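Local coordinates for protein lectin (Trichosanthes anguina, PDB 4HR6) that binds galactose-type sugars through two beta-trefoil lectin domains, as the lectin chain of a nontoxic homologue of type II ribosome-inactivating proteins, at residues T9-G14 / N133-I138; A234-R239 / K246-R251. All coordinates share one frame; numbering follows the deposited sequence.

Interaction 1: residues T9-G14 / N133-I138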
loop_
_atom_site.group_PDB
_atom_site.type_symbol
_atom_site.label_atom_id
_atom_site.label_comp_id
_atom_site.label_asym_id
_atom_site.label_seq_id
_atom_site.Cartn_x
_atom_site.Cartn_y
_atom_site.Cartn_z
ATOM N N THR C 9 -2.365 -9.855 19.168
ATOM C CA THR C 9 -3.035 -11.106 18.858
ATOM C C THR C 9 -3.685 -10.993 17.494
ATOM O O THR C 9 -4.508 -10.111 17.273
ATOM C CB THR C 9 -4.079 -11.432 19.945
ATOM O OG1 THR C 9 -3.380 -11.680 21.163
ATOM C CG2 THR C 9 -4.891 -12.650 19.598
ATOM N N THR C 10 -3.309 -11.879 16.576
ATOM C CA THR C 10 -3.843 -11.844 15.199
ATOM C C THR C 10 -4.012 -13.265 14.607
ATOM O O THR C 10 -3.921 -14.258 15.339
ATOM C CB THR C 10 -2.917 -10.988 14.317
ATOM O OG1 THR C 10 -3.507 -10.772 13.030
ATOM C CG2 THR C 10 -1.568 -11.636 14.169
ATOM N N ARG C 11 -4.267 -13.356 13.296
ATOM C CA ARG C 11 -4.261 -14.647 12.590
ATOM C C ARG C 11 -3.088 -14.734 11.629
ATOM O O ARG C 11 -2.464 -13.723 11.273
ATOM C CB ARG C 11 -5.569 -14.880 11.831
ATOM C CG ARG C 11 -6.775 -15.100 12.734
ATOM C CD ARG C 11 -7.999 -14.343 12.259
ATOM N NE ARG C 11 -9.019 -15.207 11.703
ATOM C CZ ARG C 11 -10.080 -14.792 11.018
ATOM N NH1 ARG C 11 -10.276 -13.506 10.770
ATOM N NH2 ARG C 11 -10.950 -15.689 10.564
ATOM N N ILE C 12 -2.768 -15.968 11.250
ATOM C CA ILE C 12 -1.767 -16.234 10.230
ATOM C C ILE C 12 -2.464 -17.059 9.162
ATOM O O ILE C 12 -2.936 -18.165 9.444
ATOM C CB ILE C 12 -0.570 -17.009 10.788
ATOM C CG1 ILE C 12 -0.059 -16.344 12.063
ATOM C CG2 ILE C 12 0.545 -17.100 9.751
ATOM C CD1 ILE C 12 1.154 -17.016 12.659
ATOM N N SER C 13 -2.573 -16.510 7.951
ATOM C CA SER C 13 -3.177 -17.238 6.842
ATOM C C SER C 13 -2.154 -17.444 5.737
ATOM O O SER C 13 -1.099 -16.797 5.718
ATOM C CB SER C 13 -4.436 -16.534 6.340
ATOM O OG SER C 13 -4.155 -15.297 5.719
ATOM N N GLY C 14 -2.439 -18.383 4.837
ATOM C CA GLY C 14 -1.518 -18.668 3.731
ATOM C C GLY C 14 -2.113 -19.522 2.624
ATOM O O GLY C 14 -3.161 -19.178 2.045
ATOM N N ASN C 133 -5.174 -10.001 10.585
ATOM C CA ASN C 133 -6.463 -10.493 11.027
ATOM C C ASN C 133 -7.481 -10.547 9.907
ATOM O O ASN C 133 -8.509 -11.218 10.029
ATOM C CB ASN C 133 -6.991 -9.632 12.166
ATOM C CG ASN C 133 -8.163 -10.278 12.881
ATOM O OD1 ASN C 133 -8.107 -11.456 13.246
ATOM N ND2 ASN C 133 -9.239 -9.521 13.069
ATOM N N TYR C 134 -7.209 -9.843 8.811
ATOM C CA TYR C 134 -8.067 -9.940 7.632
ATOM C C TYR C 134 -7.495 -11.034 6.738
ATOM O O TYR C 134 -6.423 -10.856 6.158
ATOM C CB TYR C 134 -8.122 -8.597 6.908
ATOM C CG TYR C 134 -9.123 -8.518 5.799
ATOM C CD1 TYR C 134 -10.443 -8.192 6.058
ATOM C CD2 TYR C 134 -8.746 -8.758 4.483
ATOM C CE1 TYR C 134 -11.366 -8.109 5.034
ATOM C CE2 TYR C 134 -9.660 -8.686 3.458
ATOM C CZ TYR C 134 -10.957 -8.359 3.734
ATOM O OH TYR C 134 -11.853 -8.280 2.708
ATOM N N VAL C 135 -8.206 -12.160 6.644
ATOM C CA VAL C 135 -7.672 -13.370 5.990
ATOM C C VAL C 135 -8.125 -13.521 4.538
ATOM O O VAL C 135 -7.520 -14.256 3.771
ATOM C CB VAL C 135 -8.022 -14.666 6.775
ATOM C CG1 VAL C 135 -7.270 -14.718 8.102
ATOM C CG2 VAL C 135 -9.521 -14.792 7.009
ATOM N N GLN C 136 -9.188 -12.821 4.165
ATOM C CA GLN C 136 -9.717 -12.922 2.832
ATOM C C GLN C 136 -8.730 -12.444 1.759
ATOM O O GLN C 136 -7.783 -11.678 2.037
ATOM C CB GLN C 136 -11.036 -12.156 2.719
ATOM C CG GLN C 136 -12.161 -12.762 3.547
ATOM C CD GLN C 136 -13.454 -11.977 3.446
ATOM O OE1 GLN C 136 -13.801 -11.468 2.382
ATOM N NE2 GLN C 136 -14.181 -11.876 4.560
ATOM N N PRO C 137 -8.932 -12.929 0.523
ATOM C CA PRO C 137 -8.163 -12.430 -0.610
ATOM C C PRO C 137 -8.554 -10.987 -0.936
ATOM O O PRO C 137 -9.727 -10.620 -0.800
ATOM C CB PRO C 137 -8.564 -13.359 -1.769
ATOM C CG PRO C 137 -9.317 -14.493 -1.156
ATOM C CD PRO C 137 -9.896 -13.976 0.124
ATOM N N ILE C 138 -7.579 -10.199 -1.370
ATOM C CA ILE C 138 -7.817 -8.816 -1.764
ATOM C C ILE C 138 -8.145 -8.783 -3.252
ATOM O O ILE C 138 -7.294 -9.110 -4.080
ATOM C CB ILE C 138 -6.559 -7.926 -1.551
ATOM C CG1 ILE C 138 -6.044 -7.999 -0.110
ATOM C CG2 ILE C 138 -6.854 -6.485 -1.960
ATOM C CD1 ILE C 138 -7.078 -7.649 0.924
#

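Interaction 2: residues A234-R239 / K246-R251. With AMG (methyl alpha-D-galactopyranoside), chain E.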
loop_
_atom_site.group_PDB
_atom_site.type_symbol
_atom_site.label_atom_id
_atom_site.label_comp_id
_atom_site.label_asym_id
_atom_site.label_seq_id
_atom_site.Cartn_x
_atom_site.Cartn_y
_atom_site.Cartn_z
ATOM N N ALA C 234 11.307 -8.490 -11.086
ATOM C CA ALA C 234 10.051 -7.739 -11.167
ATOM C C ALA C 234 9.275 -8.012 -12.446
ATOM O O ALA C 234 9.844 -8.182 -13.515
ATOM C CB ALA C 234 10.357 -6.259 -11.101
ATOM N N MET C 235 7.961 -8.008 -12.319
ATOM C CA MET C 235 7.050 -8.036 -13.439
ATOM C C MET C 235 7.297 -6.783 -14.291
ATOM O O MET C 235 7.573 -5.698 -13.768
ATOM C CB MET C 235 5.621 -8.098 -12.909
ATOM C CG MET C 235 4.608 -8.641 -13.881
ATOM S SD MET C 235 3.027 -9.055 -13.123
ATOM C CE MET C 235 3.500 -10.376 -12.028
ATOM N N ASP C 236 7.230 -6.947 -15.610
ATOM C CA ASP C 236 7.830 -5.990 -16.538
ATOM C C ASP C 236 7.143 -6.101 -17.896
ATOM O O ASP C 236 7.019 -7.198 -18.451
ATOM C CB ASP C 236 9.342 -6.269 -16.640
ATOM C CG ASP C 236 10.048 -5.451 -17.728
ATOM O OD1 ASP C 236 11.232 -5.073 -17.547
ATOM O OD2 ASP C 236 9.434 -5.204 -18.769
ATOM N N VAL C 237 6.688 -4.959 -18.404
ATOM C CA VAL C 237 6.090 -4.858 -19.724
ATOM C C VAL C 237 7.229 -4.758 -20.736
ATOM O O VAL C 237 7.981 -3.775 -20.746
ATOM C CB VAL C 237 5.151 -3.636 -19.856
ATOM C CG1 VAL C 237 4.447 -3.644 -21.212
ATOM C CG2 VAL C 237 4.114 -3.624 -18.736
ATOM N N ALA C 238 7.361 -5.794 -21.568
ATOM C CA ALA C 238 8.499 -5.942 -22.488
ATOM C C ALA C 238 8.659 -4.735 -23.400
ATOM O O ALA C 238 7.705 -4.353 -24.090
ATOM C CB ALA C 238 8.324 -7.203 -23.326
ATOM N N ARG C 239 9.851 -4.134 -23.373
ATOM C CA ARG C 239 10.222 -3.012 -24.255
ATOM C C ARG C 239 9.380 -1.754 -24.036
ATOM O O ARG C 239 9.305 -0.904 -24.917
ATOM N N LYS C 246 3.379 -9.078 -24.250
ATOM C CA LYS C 246 4.277 -9.891 -23.412
ATOM C C LYS C 246 4.651 -9.238 -22.063
ATOM O O LYS C 246 5.326 -8.197 -22.011
ATOM C CB LYS C 246 5.565 -10.265 -24.177
ATOM C CG LYS C 246 5.575 -11.666 -24.796
ATOM C CD LYS C 246 4.910 -11.693 -26.166
ATOM C CE LYS C 246 5.035 -13.047 -26.863
ATOM N NZ LYS C 246 3.821 -13.903 -26.709
ATOM N N ILE C 247 4.218 -9.883 -20.979
ATOM C CA ILE C 247 4.680 -9.564 -19.630
ATOM C C ILE C 247 5.785 -10.550 -19.263
ATOM O O ILE C 247 5.584 -11.763 -19.321
ATOM C CB ILE C 247 3.544 -9.679 -18.592
ATOM C CG1 ILE C 247 2.318 -8.883 -19.040
ATOM C CG2 ILE C 247 4.031 -9.230 -17.210
ATOM C CD1 ILE C 247 2.625 -7.436 -19.379
ATOM N N ILE C 248 6.945 -10.022 -18.890
ATOM C CA ILE C 248 8.089 -10.840 -18.542
ATOM C C ILE C 248 8.561 -10.570 -17.110
ATOM O O ILE C 248 8.100 -9.626 -16.469
ATOM C CB ILE C 248 9.265 -10.598 -19.520
ATOM C CG1 ILE C 248 9.831 -9.184 -19.372
ATOM C CG2 ILE C 248 8.817 -10.856 -20.955
ATOM C CD1 ILE C 248 11.075 -8.919 -20.193
ATOM N N LEU C 249 9.500 -11.397 -16.649
ATOM C CA LEU C 249 10.111 -11.298 -15.334
ATOM C C LEU C 249 11.553 -10.851 -15.493
ATOM O O LEU C 249 12.391 -11.598 -15.975
ATOM C CB LEU C 249 10.053 -12.658 -14.636
ATOM C CG LEU C 249 10.457 -12.726 -13.163
ATOM C CD1 LEU C 249 9.600 -11.803 -12.311
ATOM C CD2 LEU C 249 10.316 -14.157 -12.674
ATOM N N HIS C 250 11.842 -9.631 -15.064
ATOM C CA HIS C 250 13.066 -8.948 -15.441
ATOM C C HIS C 250 13.857 -8.494 -14.225
ATOM O O HIS C 250 13.344 -8.468 -13.118
ATOM C CB HIS C 250 12.683 -7.741 -16.305
ATOM C CG HIS C 250 13.828 -7.130 -17.046
ATOM N ND1 HIS C 250 14.614 -6.133 -16.508
ATOM C CD2 HIS C 250 14.311 -7.360 -18.287
ATOM C CE1 HIS C 250 15.536 -5.780 -17.385
ATOM N NE2 HIS C 250 15.374 -6.509 -18.473
ATOM N N ARG C 251 15.119 -8.155 -14.447
ATOM C CA ARG C 251 15.933 -7.459 -13.459
ATOM C C ARG C 251 15.225 -6.164 -13.028
ATOM O O ARG C 251 14.724 -5.429 -13.881
ATOM C CB ARG C 251 17.290 -7.123 -14.082
ATOM C CG ARG C 251 18.357 -6.654 -13.115
ATOM C CD ARG C 251 19.636 -6.275 -13.852
ATOM N NE ARG C 251 20.807 -6.392 -12.979
ATOM C CZ ARG C 251 21.534 -7.499 -12.807
ATOM N NH1 ARG C 251 21.248 -8.626 -13.455
ATOM N NH2 ARG C 251 22.568 -7.478 -11.974
HETATM C C1 AMG E . 14.361 -2.955 -22.215
HETATM C C2 AMG E . 13.512 -2.505 -21.025
HETATM C C3 AMG E . 13.417 -3.611 -19.967
HETATM C C4 AMG E . 12.928 -4.902 -20.610
HETATM C C5 AMG E . 13.762 -5.236 -21.858
HETATM C C6 AMG E . 13.231 -6.449 -22.618
HETATM C C7 AMG E . 16.670 -2.787 -22.777
HETATM O O1 AMG E . 15.713 -3.204 -21.807
HETATM O O2 AMG E . 14.090 -1.317 -20.480
HETATM O O3 AMG E . 12.526 -3.246 -18.902
HETATM O O4 AMG E . 11.539 -4.762 -20.935
HETATM O O5 AMG E . 13.781 -4.133 -22.765
HETATM O O6 AMG E . 14.289 -6.974 -23.432
#

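Interaction 1: residues T9-G14 / N133-I138
R11 reaches from the first strand of the N-terminal ricin-type beta-trefoil to N133 and V135 of the connector, residues 133-138, that leads into strand 138-143 of the second trefoil domain. Its guanidinium makes the one direct hydrogen bond between the two segments: R11 NH1 donates to N133 O at 3.0 Å. The bond lies in the carbonyl plane of the acceptor but is bent at the hydrogen (131°), the oxygen being tilted out of the guanidinium plane. The arginine chain is bent at chi2 (137°) and again at chi3, which brings NH1 to N133 O and a face of the group under V135 CG2. A second, weak hydrogen bond from R11 NH2 to G39 O ties the same group to a loop of the first domain.

T10 and S13 have their polar partners outside the two segments. T10 OG1 and the backbone N of N133 are 3.1 Å apart, yet the angle is too poor for a bond; instead each is hydrogen-bonded to a carboxylate oxygen of D184 from another chain of the assembly, so one acidic side chain bridges the two segments. S13 OG is engaged by S177 OG.

Apolar contacts centre on V135, which directs its two methyl groups to different residues: CG2 lies over one face of the R11 guanidinium, 3.7 Å above its plane and displaced toward the rim, while CG1 packs against S13 CB at 3.8 Å. C19 and C38, partners in a disulfide, also touch the valine.

A close carbon-to-oxygen contact, not a hydrogen bond, stands apart from these. The aliphatic part of R11 runs past the amide of N133, whose plane is turned 55° from the guanidinium, and R11 CD comes within 3.1 Å of N133 OD1.

Interaction 2: residues A234-R239 / K246-R251
D236 and H250 face the bound methyl alpha-D-galactopyranoside from adjacent strands of a beta hairpin in the second ricin-type trefoil domain. Sugar O3 donates to D236 OD1 at 2.6 Å and O4 to D236 OD2 at 3.1 Å, one hydroxyl for each carboxylate oxygen; O4 in turn accepts from R239 N at 3.0 Å. N257, H253 and D199 supply further hydrogen bonds to the sugar, and Q258 NE2 donates to D236 OD1, helping to fix the carboxylate.

H250 offers a ring face to C3 and C4 of the sugar, with C3 3.8 Å above the plane toward the rim. Its rotation is set by ND1, which donates to R251 O in the ring plane and on a carbonyl lone pair. Both D236 (chi1 172°) and H250 extend with CG anti to the backbone N, which sets D236 OD1 3.3 Å from H250 CB, carboxylate and ring planes 50° apart.

Beneath the pocket, strands 234-237 and 247-250 pair antiparallel. A234 and H250 exchange two backbone bonds, I248 N donates to D236 O, and A238 N to K246 O. This register sets D236 beside I248 and H250 on the sugar-facing side, where I248 CD1 comes to 4.1 Å from sugar C6.

M235, V237, I247 and L249 occupy the reverse face. There V237 CG2 meets I247 CD1, and M235 CG lies 3.4 Å from I247 CG2, a closer approach than is usual for two carbons.

Interactions 1 and 2 share no strand and do not touch: their centres are 30 Å apart, on opposite sides of the chain's centre. Interaction 1 is partly buried and joins the first trefoil domain to the connector entering the second, with one side-chain-to-backbone bond between its segments and much of its remaining polar bonding directed to other residues, including another chain. Interaction 2 is a buried contact between consecutive strands of one hairpin, held by repeated backbone bonds and touched by no other protein chain. The pairing of 9-14 with 133-138 buries 307 Å², against 481 Å² for 234-239 with 246-251, which alone of the two carries sugar-binding residues.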